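Local coordinates for protein EcmrR transcriptional regulator (Escherichia coli, PDB 6WL5) that probably senses cationic, drug-like molecules through its GyrI-like C-terminal domain and activates transcription as a multidrug-sensing MerR family regulator, at residues A[23-28]-A[65-70]; A[57-62]-A[133-138]; A[104-109]-A[148-153]. All coordinates share one frame; numbering follows the deposited sequence.

In the fold
Contact 2 lies at the heart of the domain, with every touching residue buried, whereas contacts 1 and 3 sit further out and are partly buried. All three reach one antiparallel sheet. Strand 69-77 of contact 1 runs beside strand 55-59 of contact 2, and strand 132-137 of contact 2 beside strand 149-158 of contact 3. Their chemistry follows their depth: in the centre two tyrosine hydroxyls grip one glutamate directly and a threonine hydroxyl meets one of them, while waters bridge both outer contacts. Phe26 of contact 1 ties them together, packing on Glu133 and on Tyr106. Contacts 1 and 2 both touch the same cetyl-trimethyl-ammonium, and Leu109 of contact 3 also lines its pocket.

Contact 1. Residues A[23-28]-A[65-70]; sequences VPDFSS and KEKNMD. With 16A (cetyl-trimethyl-ammonium), chain E.
Met69 starts out with CG beside its backbone N (chi1 -62°) and bends at its last torsion (chi3 -67°), which folds CE back onto residues 23-28. There Met69 CE meets Val23 CG2 at 3.9 Å; that methyl stands between the backbone N and the carbonyl carbon of its own residue, and the two side chains cross obliquely. Met69 CE also comes within 3.8 Å of Phe26 N at the start of helix 26-31, while Met69 SD lies 3.7 Å from C17, a methyl on the ammonium nitrogen of the bound cetyl-trimethyl-ammonium. Shortening Met69 to an alanine would probably open a gap between Val23 and the helix start and leave C17 without its sulfur neighbour.

Val23 and Met69 form an antiparallel hydrogen-bonded pair, Val23 N giving to Met69 O at 2.8 Å and Met69 N returning to Val23 O. Asn68 faces Val23 as well, so this end of the strand pair carries a G1 beta bulge, with Asn68 in the left-handed region (phi 59°). Asn68 N donates to Pro24 O at 3.2 Å. Asp25 N-caps the helix: OD1 accepts from both Ser28 OG and Ser28 N. Asp25 OD2 is 4.3 Å from Lys67 NZ, and one water, donating to the carboxylate and accepting from the lysine, bridges them. A second water links Phe26 N to Glu66 O.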
loop_
_atom_site.group_PDB
_atom_site.type_symbol
_atom_site.label_atom_id
_atom_site.label_comp_id
_atom_site.label_asym_id
_atom_site.label_seq_id
_atom_site.Cartn_x
_atom_site.Cartn_y
_atom_site.Cartn_z
ATOM N N VAL A 23 -10.945 9.296 3.511
ATOM C CA VAL A 23 -11.956 8.245 3.590
ATOM C C VAL A 23 -12.546 8.080 4.988
ATOM O O VAL A 23 -11.827 8.189 5.996
ATOM C CB VAL A 23 -11.418 6.900 3.057
ATOM C CG1 VAL A 23 -11.039 7.029 1.600
ATOM C CG2 VAL A 23 -10.255 6.395 3.918
ATOM N N PRO A 24 -13.858 7.812 5.097
ATOM C CA PRO A 24 -14.446 7.667 6.431
ATOM C C PRO A 24 -13.886 6.501 7.214
ATOM O O PRO A 24 -13.784 6.572 8.446
ATOM C CB PRO A 24 -15.946 7.483 6.155
ATOM C CG PRO A 24 -16.172 7.892 4.781
ATOM C CD PRO A 24 -14.888 7.925 4.047
ATOM N N ASP A 25 -13.601 5.406 6.526
ATOM C CA ASP A 25 -13.121 4.164 7.116
ATOM C C ASP A 25 -12.598 3.284 5.979
ATOM O O ASP A 25 -12.711 3.609 4.792
ATOM C CB ASP A 25 -14.203 3.477 7.951
ATOM C CG ASP A 25 -15.496 3.281 7.191
ATOM O OD1 ASP A 25 -15.509 2.905 5.995
ATOM O OD2 ASP A 25 -16.549 3.558 7.808
ATOM N N PHE A 26 -12.021 2.162 6.359
ATOM C CA PHE A 26 -11.385 1.275 5.382
ATOM C C PHE A 26 -12.395 0.650 4.412
ATOM O O PHE A 26 -12.126 0.561 3.209
ATOM C CB PHE A 26 -10.672 0.179 6.152
ATOM C CG PHE A 26 -9.873 -0.770 5.297
ATOM C CD1 PHE A 26 -8.578 -0.478 4.912
ATOM C CD2 PHE A 26 -10.413 -1.992 4.879
ATOM C CE1 PHE A 26 -7.854 -1.375 4.126
ATOM C CE2 PHE A 26 -9.677 -2.883 4.136
ATOM C CZ PHE A 26 -8.411 -2.578 3.760
ATOM N N SER A 27 -13.558 0.208 4.907
ATOM C CA SER A 27 -14.546 -0.388 4.013
ATOM C C SER A 27 -14.989 0.609 2.953
ATOM O O SER A 27 -15.191 0.225 1.779
ATOM C CB SER A 27 -15.757 -0.898 4.796
ATOM O OG SER A 27 -15.469 -1.986 5.654
ATOM N N SER A 28 -15.182 1.882 3.350
ATOM C CA SER A 28 -15.614 2.895 2.395
ATOM C C SER A 28 -14.543 3.124 1.344
ATOM O O SER A 28 -14.839 3.266 0.150
ATOM C CB SER A 28 -15.988 4.192 3.107
ATOM O OG SER A 28 -17.055 3.990 4.022
ATOM N N LYS A 65 -4.496 6.428 12.713
ATOM C CA LYS A 65 -5.928 6.664 12.624
ATOM C C LYS A 65 -6.582 5.480 11.922
ATOM O O LYS A 65 -5.943 4.760 11.140
ATOM C CB LYS A 65 -6.289 7.895 11.769
ATOM C CG LYS A 65 -5.733 9.218 12.191
ATOM C CD LYS A 65 -6.247 10.282 11.207
ATOM C CE LYS A 65 -5.785 11.720 11.536
ATOM N NZ LYS A 65 -6.856 12.573 10.881
ATOM N N GLU A 66 -7.878 5.310 12.176
ATOM C CA GLU A 66 -8.692 4.335 11.457
ATOM C C GLU A 66 -9.899 4.948 10.769
ATOM O O GLU A 66 -10.539 4.266 9.967
ATOM C CB GLU A 66 -9.126 3.221 12.423
ATOM C CG GLU A 66 -7.915 2.354 12.785
ATOM C CD GLU A 66 -8.175 1.141 13.698
ATOM O OE1 GLU A 66 -9.319 0.775 13.947
ATOM O OE2 GLU A 66 -7.201 0.500 14.147
ATOM N N LYS A 67 -10.256 6.193 11.081
ATOM C CA LYS A 67 -11.370 6.892 10.453
ATOM C C LYS A 67 -10.902 8.259 9.982
ATOM O O LYS A 67 -9.957 8.846 10.535
ATOM C CB LYS A 67 -12.545 7.022 11.426
ATOM C CG LYS A 67 -13.083 5.701 11.946
ATOM C CD LYS A 67 -14.485 5.838 12.530
ATOM C CE LYS A 67 -14.975 4.527 13.106
ATOM N NZ LYS A 67 -15.572 3.723 11.994
ATOM N N ASN A 68 -11.520 8.741 8.914
ATOM C CA ASN A 68 -11.158 10.024 8.333
ATOM C C ASN A 68 -9.684 10.013 7.904
ATOM O O ASN A 68 -8.919 10.929 8.212
ATOM C CB ASN A 68 -11.455 11.176 9.315
ATOM C CG ASN A 68 -11.475 12.502 8.636
ATOM O OD1 ASN A 68 -12.088 12.651 7.579
ATOM N ND2 ASN A 68 -10.851 13.504 9.257
ATOM N N MET A 69 -9.287 8.959 7.178
ATOM C CA MET A 69 -7.890 8.742 6.818
ATOM C C MET A 69 -7.542 9.369 5.478
ATOM O O MET A 69 -8.344 9.363 4.533
ATOM C CB MET A 69 -7.604 7.235 6.747
ATOM C CG MET A 69 -7.801 6.511 8.055
ATOM S SD MET A 69 -7.551 4.730 7.867
ATOM C CE MET A 69 -8.897 4.201 6.826
ATOM N N ASP A 70 -6.299 9.876 5.401
ATOM C CA ASP A 70 -5.690 10.387 4.174
ATOM C C ASP A 70 -4.926 9.238 3.524
ATOM O O ASP A 70 -3.853 8.842 4.001
ATOM C CB ASP A 70 -4.771 11.565 4.505
ATOM C CG ASP A 70 -4.215 12.266 3.271
ATOM O OD1 ASP A 70 -4.370 11.781 2.118
ATOM O OD2 ASP A 70 -3.581 13.328 3.484
HETATM C C1 16A E . 6.859 7.828 17.276
HETATM C C2 16A E . 5.762 7.724 16.227
HETATM C C3 16A E . 4.505 7.060 16.786
HETATM C C4 16A E . 3.618 6.407 15.722
HETATM C C5 16A E . 3.738 6.982 14.308
HETATM C C6 16A E . 2.599 6.470 13.434
HETATM C C7 16A E . 2.348 7.266 12.165
HETATM C C8 16A E . 1.045 6.775 11.546
HETATM C C9 16A E . 1.244 6.411 10.100
HETATM C C10 16A E . 0.048 6.748 9.209
HETATM C C11 16A E . -1.288 6.144 9.622
HETATM C C12 16A E . -1.357 4.630 9.471
HETATM C C13 16A E . -2.829 4.218 9.410
HETATM C C14 16A E . -2.948 2.783 8.932
HETATM C C15 16A E . -4.373 2.274 9.069
HETATM C C16 16A E . -4.454 0.947 8.369
HETATM N N1 16A E . -5.732 0.256 8.603
HETATM C C17 16A E . -6.913 1.093 8.318
HETATM C C18 16A E . -5.665 -0.891 7.684
HETATM C C19 16A E . -5.765 -0.318 9.951
HETATM O O HOH W 1 -17.068 4.549 10.012
HETATM O O HOH W 2 -11.284 1.877 9.143
#

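Contact 2. Residues A[57-62]-A[133-138]; sequences TLYHDK and ESYIDG. With 16A (cetyl-trimethyl-ammonium), chain E.
Glu133 pairs with Thr57 across the sheet, each backbone N giving to the other's O, and its side chain carries the polar centre of the contact. With CG anti to the backbone N (chi1 -178°) and the chain extended, the carboxylate reaches the hydroxyl end of Tyr59. Tyr59 OH donates to Glu133 OE2 at 2.7 Å on the syn side, 35° out of the carboxylate plane. Glu133 CB lies in plane at the edge of the same ring, whose two faces take Thr57 CG2 and, at 3.6 Å above the plane, C14 of cetyl-trimethyl-ammonium. Glu133 OE1 lies 3.3 Å from C18 of cetyl-trimethyl-ammonium and accepts from Tyr113 OH; a negative charge on Glu133 would probably favour the ammonium group that carries this methyl.

Two residues on, Tyr135 OH gives Glu133 OE2 a second bond, 2.6 Å long and using the anti lone pair. Thr57 OG1 sits in plane at the edge of the Tyr135 ring, 2.6 Å from Tyr135 OH, and also bonds Tyr29 OH. Further along, Ile136 and Asp137 both face Met149 in a classic beta bulge. A buried glutamate among tyrosines beside a bound ammonium is consistent with a multidrug-binding pocket, as in the related regulator BmrR.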
loop_
_atom_site.group_PDB
_atom_site.type_symbol
_atom_site.label_atom_id
_atom_site.label_comp_id
_atom_site.label_asym_id
_atom_site.label_seq_id
_atom_site.Cartn_x
_atom_site.Cartn_y
_atom_site.Cartn_z
ATOM N N THR A 57 -1.485 0.892 -0.851
ATOM C CA THR A 57 -2.003 2.134 -0.309
ATOM C C THR A 57 -0.885 2.829 0.462
ATOM O O THR A 57 -0.217 2.212 1.294
ATOM C CB THR A 57 -3.170 1.865 0.640
ATOM O OG1 THR A 57 -4.222 1.254 -0.112
ATOM C CG2 THR A 57 -3.678 3.165 1.316
ATOM N N LEU A 58 -0.739 4.123 0.224
ATOM C CA LEU A 58 0.044 4.970 1.090
ATOM C C LEU A 58 -0.872 5.590 2.135
ATOM O O LEU A 58 -1.877 6.238 1.792
ATOM C CB LEU A 58 0.705 6.064 0.264
ATOM C CG LEU A 58 1.733 5.600 -0.778
ATOM C CD1 LEU A 58 2.248 6.747 -1.601
ATOM C CD2 LEU A 58 2.831 4.897 -0.048
ATOM N N TYR A 59 -0.495 5.442 3.401
ATOM C CA TYR A 59 -1.190 6.091 4.514
ATOM C C TYR A 59 -0.433 7.353 4.921
ATOM O O TYR A 59 0.615 7.262 5.555
ATOM C CB TYR A 59 -1.291 5.111 5.680
ATOM C CG TYR A 59 -2.366 4.051 5.415
ATOM C CD1 TYR A 59 -3.690 4.256 5.765
ATOM C CD2 TYR A 59 -2.049 2.838 4.792
ATOM C CE1 TYR A 59 -4.670 3.318 5.482
ATOM C CE2 TYR A 59 -3.022 1.883 4.521
ATOM C CZ TYR A 59 -4.335 2.114 4.887
ATOM O OH TYR A 59 -5.320 1.149 4.663
ATOM N N HIS A 60 -0.978 8.519 4.569
ATOM C CA HIS A 60 -0.288 9.802 4.689
ATOM C C HIS A 60 -0.556 10.539 5.991
ATOM O O HIS A 60 0.071 11.590 6.229
ATOM C CB HIS A 60 -0.686 10.694 3.511
ATOM C CG HIS A 60 -0.129 10.239 2.196
ATOM N ND1 HIS A 60 1.222 10.055 1.987
ATOM C CD2 HIS A 60 -0.731 9.978 1.010
ATOM C CE1 HIS A 60 1.432 9.702 0.734
ATOM N NE2 HIS A 60 0.264 9.657 0.114
ATOM N N ASP A 61 -1.396 10.008 6.869
ATOM C CA ASP A 61 -1.661 10.714 8.111
ATOM C C ASP A 61 -0.404 10.779 8.963
ATOM O O ASP A 61 0.487 9.945 8.862
ATOM C CB ASP A 61 -2.794 10.046 8.870
ATOM C CG ASP A 61 -4.155 10.424 8.301
ATOM O OD1 ASP A 61 -4.435 11.638 8.204
ATOM O OD2 ASP A 61 -4.909 9.507 7.926
ATOM N N LYS A 62 -0.333 11.803 9.790
ATOM C CA LYS A 62 0.828 12.021 10.634
ATOM C C LYS A 62 0.712 11.339 11.975
ATOM O O LYS A 62 1.542 11.582 12.848
ATOM C CB LYS A 62 1.022 13.530 10.853
ATOM C CG LYS A 62 1.369 14.304 9.560
ATOM C CD LYS A 62 2.331 13.511 8.669
ATOM C CE LYS A 62 2.342 13.972 7.206
ATOM N NZ LYS A 62 2.613 15.424 7.047
ATOM N N GLU A 133 0.810 -0.298 2.263
ATOM C CA GLU A 133 0.035 -1.509 2.512
ATOM C C GLU A 133 -0.123 -2.185 1.163
ATOM O O GLU A 133 -0.900 -1.730 0.326
ATOM C CB GLU A 133 -1.318 -1.110 3.111
ATOM C CG GLU A 133 -2.263 -2.226 3.481
ATOM C CD GLU A 133 -3.442 -1.623 4.246
ATOM O OE1 GLU A 133 -3.327 -1.539 5.475
ATOM O OE2 GLU A 133 -4.433 -1.188 3.593
ATOM N N SER A 134 0.652 -3.238 0.924
ATOM C CA SER A 134 0.822 -3.839 -0.390
ATOM C C SER A 134 -0.041 -5.097 -0.489
ATOM O O SER A 134 0.210 -6.086 0.220
ATOM C CB SER A 134 2.298 -4.194 -0.569
ATOM O OG SER A 134 2.519 -4.806 -1.822
ATOM N N TYR A 135 -0.990 -5.087 -1.435
ATOM C CA TYR A 135 -1.993 -6.137 -1.570
ATOM C C TYR A 135 -1.446 -7.204 -2.509
ATOM O O TYR A 135 -1.122 -6.909 -3.665
ATOM C CB TYR A 135 -3.296 -5.555 -2.144
ATOM C CG TYR A 135 -3.732 -4.372 -1.292
ATOM C CD1 TYR A 135 -4.182 -4.559 -0.009
ATOM C CD2 TYR A 135 -3.639 -3.076 -1.775
ATOM C CE1 TYR A 135 -4.531 -3.473 0.800
ATOM C CE2 TYR A 135 -3.994 -2.004 -1.002
ATOM C CZ TYR A 135 -4.418 -2.194 0.289
ATOM O OH TYR A 135 -4.745 -1.077 1.033
ATOM N N ILE A 136 -1.347 -8.434 -2.012
ATOM C CA ILE A 136 -0.758 -9.541 -2.770
ATOM C C ILE A 136 -1.819 -10.568 -3.143
ATOM O O ILE A 136 -2.189 -10.700 -4.323
ATOM C CB ILE A 136 0.430 -10.151 -1.982
ATOM C CG1 ILE A 136 1.493 -9.096 -1.696
ATOM C CG2 ILE A 136 1.031 -11.334 -2.729
ATOM C CD1 ILE A 136 2.479 -9.520 -0.648
ATOM N N ASP A 137 -2.313 -11.279 -2.139
ATOM C CA ASP A 137 -3.407 -12.232 -2.275
ATOM C C ASP A 137 -4.629 -11.737 -1.502
ATOM O O ASP A 137 -4.504 -11.127 -0.437
ATOM C CB ASP A 137 -2.969 -13.594 -1.741
ATOM C CG ASP A 137 -1.846 -14.230 -2.558
ATOM O OD1 ASP A 137 -1.740 -14.004 -3.787
ATOM O OD2 ASP A 137 -1.060 -14.943 -1.912
ATOM N N GLY A 138 -5.797 -11.947 -2.074
ATOM C CA GLY A 138 -7.018 -11.400 -1.506
ATOM C C GLY A 138 -8.216 -11.971 -2.243
ATOM O O GLY A 138 -8.106 -12.999 -2.911
HETATM C C1 16A E . 6.859 7.828 17.276
HETATM C C2 16A E . 5.762 7.724 16.227
HETATM C C3 16A E . 4.505 7.060 16.786
HETATM C C4 16A E . 3.618 6.407 15.722
HETATM C C5 16A E . 3.738 6.982 14.308
HETATM C C6 16A E . 2.599 6.470 13.434
HETATM C C7 16A E . 2.348 7.266 12.165
HETATM C C8 16A E . 1.045 6.775 11.546
HETATM C C9 16A E . 1.244 6.411 10.100
HETATM C C10 16A E . 0.048 6.748 9.209
HETATM C C11 16A E . -1.288 6.144 9.622
HETATM C C12 16A E . -1.357 4.630 9.471
HETATM C C13 16A E . -2.829 4.218 9.410
HETATM C C14 16A E . -2.948 2.783 8.932
HETATM C C15 16A E . -4.373 2.274 9.069
HETATM C C16 16A E . -4.454 0.947 8.369
HETATM N N1 16A E . -5.732 0.256 8.603
HETATM C C17 16A E . -6.913 1.093 8.318
HETATM C C18 16A E . -5.665 -0.891 7.684
HETATM C C19 16A E . -5.765 -0.318 9.951
#

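Contact 3. Residues A[104-109]-A[148-153]; sequences GPYDSL and WMTEIQ
Tyr106 and Trp148 set their rings obliquely against each other, the phenol and the six-membered indole ring inclined at 43° with centroids 5.1 Å apart. Trp148 CE3 stands over the centre of one Tyr106 face, 4.0 Å above the plane, and the two side chains cross at about a right angle. The tryptophan begins with CG beside its backbone N (chi1 -64°), which brings CE3 and CZ3 against residues 104-106; Trp148 CE3 is 3.8 Å from Pro105 CA. At its other end Trp148 NE1 bonds to Lys142 O.

Thr150 approaches the tyrosine differently, its OG1 lying in the ring plane at the edge, 3.4 Å from Tyr106 CE1. That hydroxyl is served by two waters: it donates to one, which in turn donates to Gly104 O, and accepts from another that is 2.7 Å from Tyr106 OH. Gly104 N also donates to Trp148 O at 3.0 Å, and the backbone angles of Gly104 (phi 102°) call for glycine.

Through its other branch, CG2, Thr150 joins an apolar patch. Leu109 CD2 meets Thr150 CG2 at 4.1 Å, and at the same distance Ile152 CD1, whose side chain also packs on helix 109-123. This is a loop-to-helix junction on the antiparallel sheet of a GyrI-like domain, with Tyr106 and Leu109 contributing to its ligand pockets.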
loop_
_atom_site.group_PDB
_atom_site.type_symbol
_atom_site.label_atom_id
_atom_site.label_comp_id
_atom_site.label_asym_id
_atom_site.label_seq_id
_atom_site.Cartn_x
_atom_site.Cartn_y
_atom_site.Cartn_z
ATOM N N GLY A 104 -4.440 -13.171 6.274
ATOM C CA GLY A 104 -5.822 -13.163 6.673
ATOM C C GLY A 104 -6.588 -11.899 6.351
ATOM O O GLY A 104 -6.137 -11.008 5.619
ATOM N N PRO A 105 -7.831 -11.874 6.840
ATOM C CA PRO A 105 -8.743 -10.772 6.547
ATOM C C PRO A 105 -8.271 -9.451 7.124
ATOM O O PRO A 105 -7.375 -9.381 7.972
ATOM C CB PRO A 105 -10.060 -11.207 7.222
ATOM C CG PRO A 105 -9.932 -12.611 7.541
ATOM C CD PRO A 105 -8.486 -12.968 7.579
ATOM N N TYR A 106 -8.862 -8.381 6.598
ATOM C CA TYR A 106 -8.367 -7.028 6.855
ATOM C C TYR A 106 -8.798 -6.455 8.189
ATOM O O TYR A 106 -8.225 -5.447 8.608
ATOM C CB TYR A 106 -8.773 -6.096 5.717
ATOM C CG TYR A 106 -8.313 -6.511 4.347
ATOM C CD1 TYR A 106 -7.022 -6.990 4.144
ATOM C CD2 TYR A 106 -9.132 -6.395 3.246
ATOM C CE1 TYR A 106 -6.557 -7.316 2.880
ATOM C CE2 TYR A 106 -8.679 -6.709 1.985
ATOM C CZ TYR A 106 -7.394 -7.172 1.789
ATOM O OH TYR A 106 -6.987 -7.524 0.521
ATOM N N ASP A 107 -9.718 -7.095 8.912
ATOM C CA ASP A 107 -10.162 -6.554 10.193
ATOM C C ASP A 107 -9.022 -6.499 11.212
ATOM O O ASP A 107 -9.057 -5.673 12.123
ATOM C CB ASP A 107 -11.368 -7.301 10.775
ATOM C CG ASP A 107 -11.080 -8.766 11.115
ATOM O OD1 ASP A 107 -10.393 -9.429 10.322
ATOM O OD2 ASP A 107 -11.521 -9.237 12.190
ATOM N N SER A 108 -7.997 -7.336 11.057
ATOM C CA SER A 108 -6.888 -7.349 11.997
ATOM C C SER A 108 -5.619 -6.729 11.437
ATOM O O SER A 108 -4.557 -6.882 12.046
ATOM C CB SER A 108 -6.609 -8.797 12.396
ATOM O OG SER A 108 -6.455 -9.625 11.249
ATOM N N LEU A 109 -5.696 -5.996 10.322
ATOM C CA LEU A 109 -4.509 -5.305 9.814
ATOM C C LEU A 109 -3.822 -4.461 10.883
ATOM O O LEU A 109 -2.586 -4.326 10.870
ATOM C CB LEU A 109 -4.899 -4.384 8.643
ATOM C CG LEU A 109 -5.035 -5.045 7.265
ATOM C CD1 LEU A 109 -5.683 -4.095 6.268
ATOM C CD2 LEU A 109 -3.690 -5.478 6.705
ATOM N N TRP A 148 -5.319 -14.798 2.471
ATOM C CA TRP A 148 -4.954 -13.472 1.987
ATOM C C TRP A 148 -3.590 -13.043 2.540
ATOM O O TRP A 148 -3.158 -13.467 3.623
ATOM C CB TRP A 148 -6.013 -12.476 2.398
ATOM C CG TRP A 148 -7.339 -12.738 1.772
ATOM C CD1 TRP A 148 -7.701 -13.754 0.891
ATOM C CD2 TRP A 148 -8.508 -11.953 1.982
ATOM N NE1 TRP A 148 -9.020 -13.598 0.529
ATOM C CE2 TRP A 148 -9.541 -12.516 1.200
ATOM C CE3 TRP A 148 -8.784 -10.811 2.768
ATOM C CZ2 TRP A 148 -10.836 -11.977 1.187
ATOM C CZ3 TRP A 148 -10.064 -10.282 2.768
ATOM C CH2 TRP A 148 -11.071 -10.852 1.961
ATOM N N MET A 149 -2.886 -12.223 1.768
ATOM C CA MET A 149 -1.523 -11.823 2.101
ATOM C C MET A 149 -1.349 -10.370 1.712
ATOM O O MET A 149 -1.516 -10.002 0.537
ATOM C CB MET A 149 -0.517 -12.715 1.362
ATOM C CG MET A 149 0.880 -12.198 1.401
ATOM S SD MET A 149 2.072 -13.294 0.632
ATOM C CE MET A 149 1.907 -14.645 1.769
ATOM N N THR A 150 -0.965 -9.558 2.697
ATOM C CA THR A 150 -0.796 -8.116 2.575
ATOM C C THR A 150 0.494 -7.778 3.284
ATOM O O THR A 150 0.677 -8.138 4.456
ATOM C CB THR A 150 -1.972 -7.405 3.257
ATOM O OG1 THR A 150 -3.226 -7.943 2.794
ATOM C CG2 THR A 150 -2.001 -5.921 2.999
ATOM N N GLU A 151 1.389 -7.089 2.593
ATOM C CA GLU A 151 2.649 -6.710 3.196
ATOM C C GLU A 151 2.587 -5.271 3.673
ATOM O O GLU A 151 2.241 -4.368 2.900
ATOM C CB GLU A 151 3.840 -6.915 2.256
ATOM C CG GLU A 151 5.158 -6.579 2.943
ATOM C CD GLU A 151 6.379 -7.051 2.198
ATOM O OE1 GLU A 151 6.719 -8.260 2.273
ATOM O OE2 GLU A 151 7.008 -6.202 1.537
ATOM N N ILE A 152 2.908 -5.069 4.944
ATOM C CA ILE A 152 2.950 -3.722 5.540
ATOM C C ILE A 152 4.403 -3.264 5.559
ATOM O O ILE A 152 5.272 -3.995 6.037
ATOM C CB ILE A 152 2.325 -3.673 6.948
ATOM C CG1 ILE A 152 0.918 -4.295 6.987
ATOM C CG2 ILE A 152 2.280 -2.210 7.414
ATOM C CD1 ILE A 152 -0.034 -3.804 5.906
ATOM N N GLN A 153 4.662 -2.082 5.004
ATOM C CA GLN A 153 6.025 -1.577 4.778
ATOM C C GLN A 153 6.180 -0.214 5.441
ATOM O O GLN A 153 5.556 0.755 5.024
ATOM C CB GLN A 153 6.313 -1.474 3.271
ATOM C CG GLN A 153 5.857 -2.719 2.470
ATOM C CD GLN A 153 6.044 -2.567 0.976
ATOM O OE1 GLN A 153 5.765 -1.507 0.397
ATOM N NE2 GLN A 153 6.434 -3.660 0.321
HETATM O O HOH W 3 -3.932 -10.125 4.293
HETATM O O HOH W 4 -4.407 -8.341 0.287
#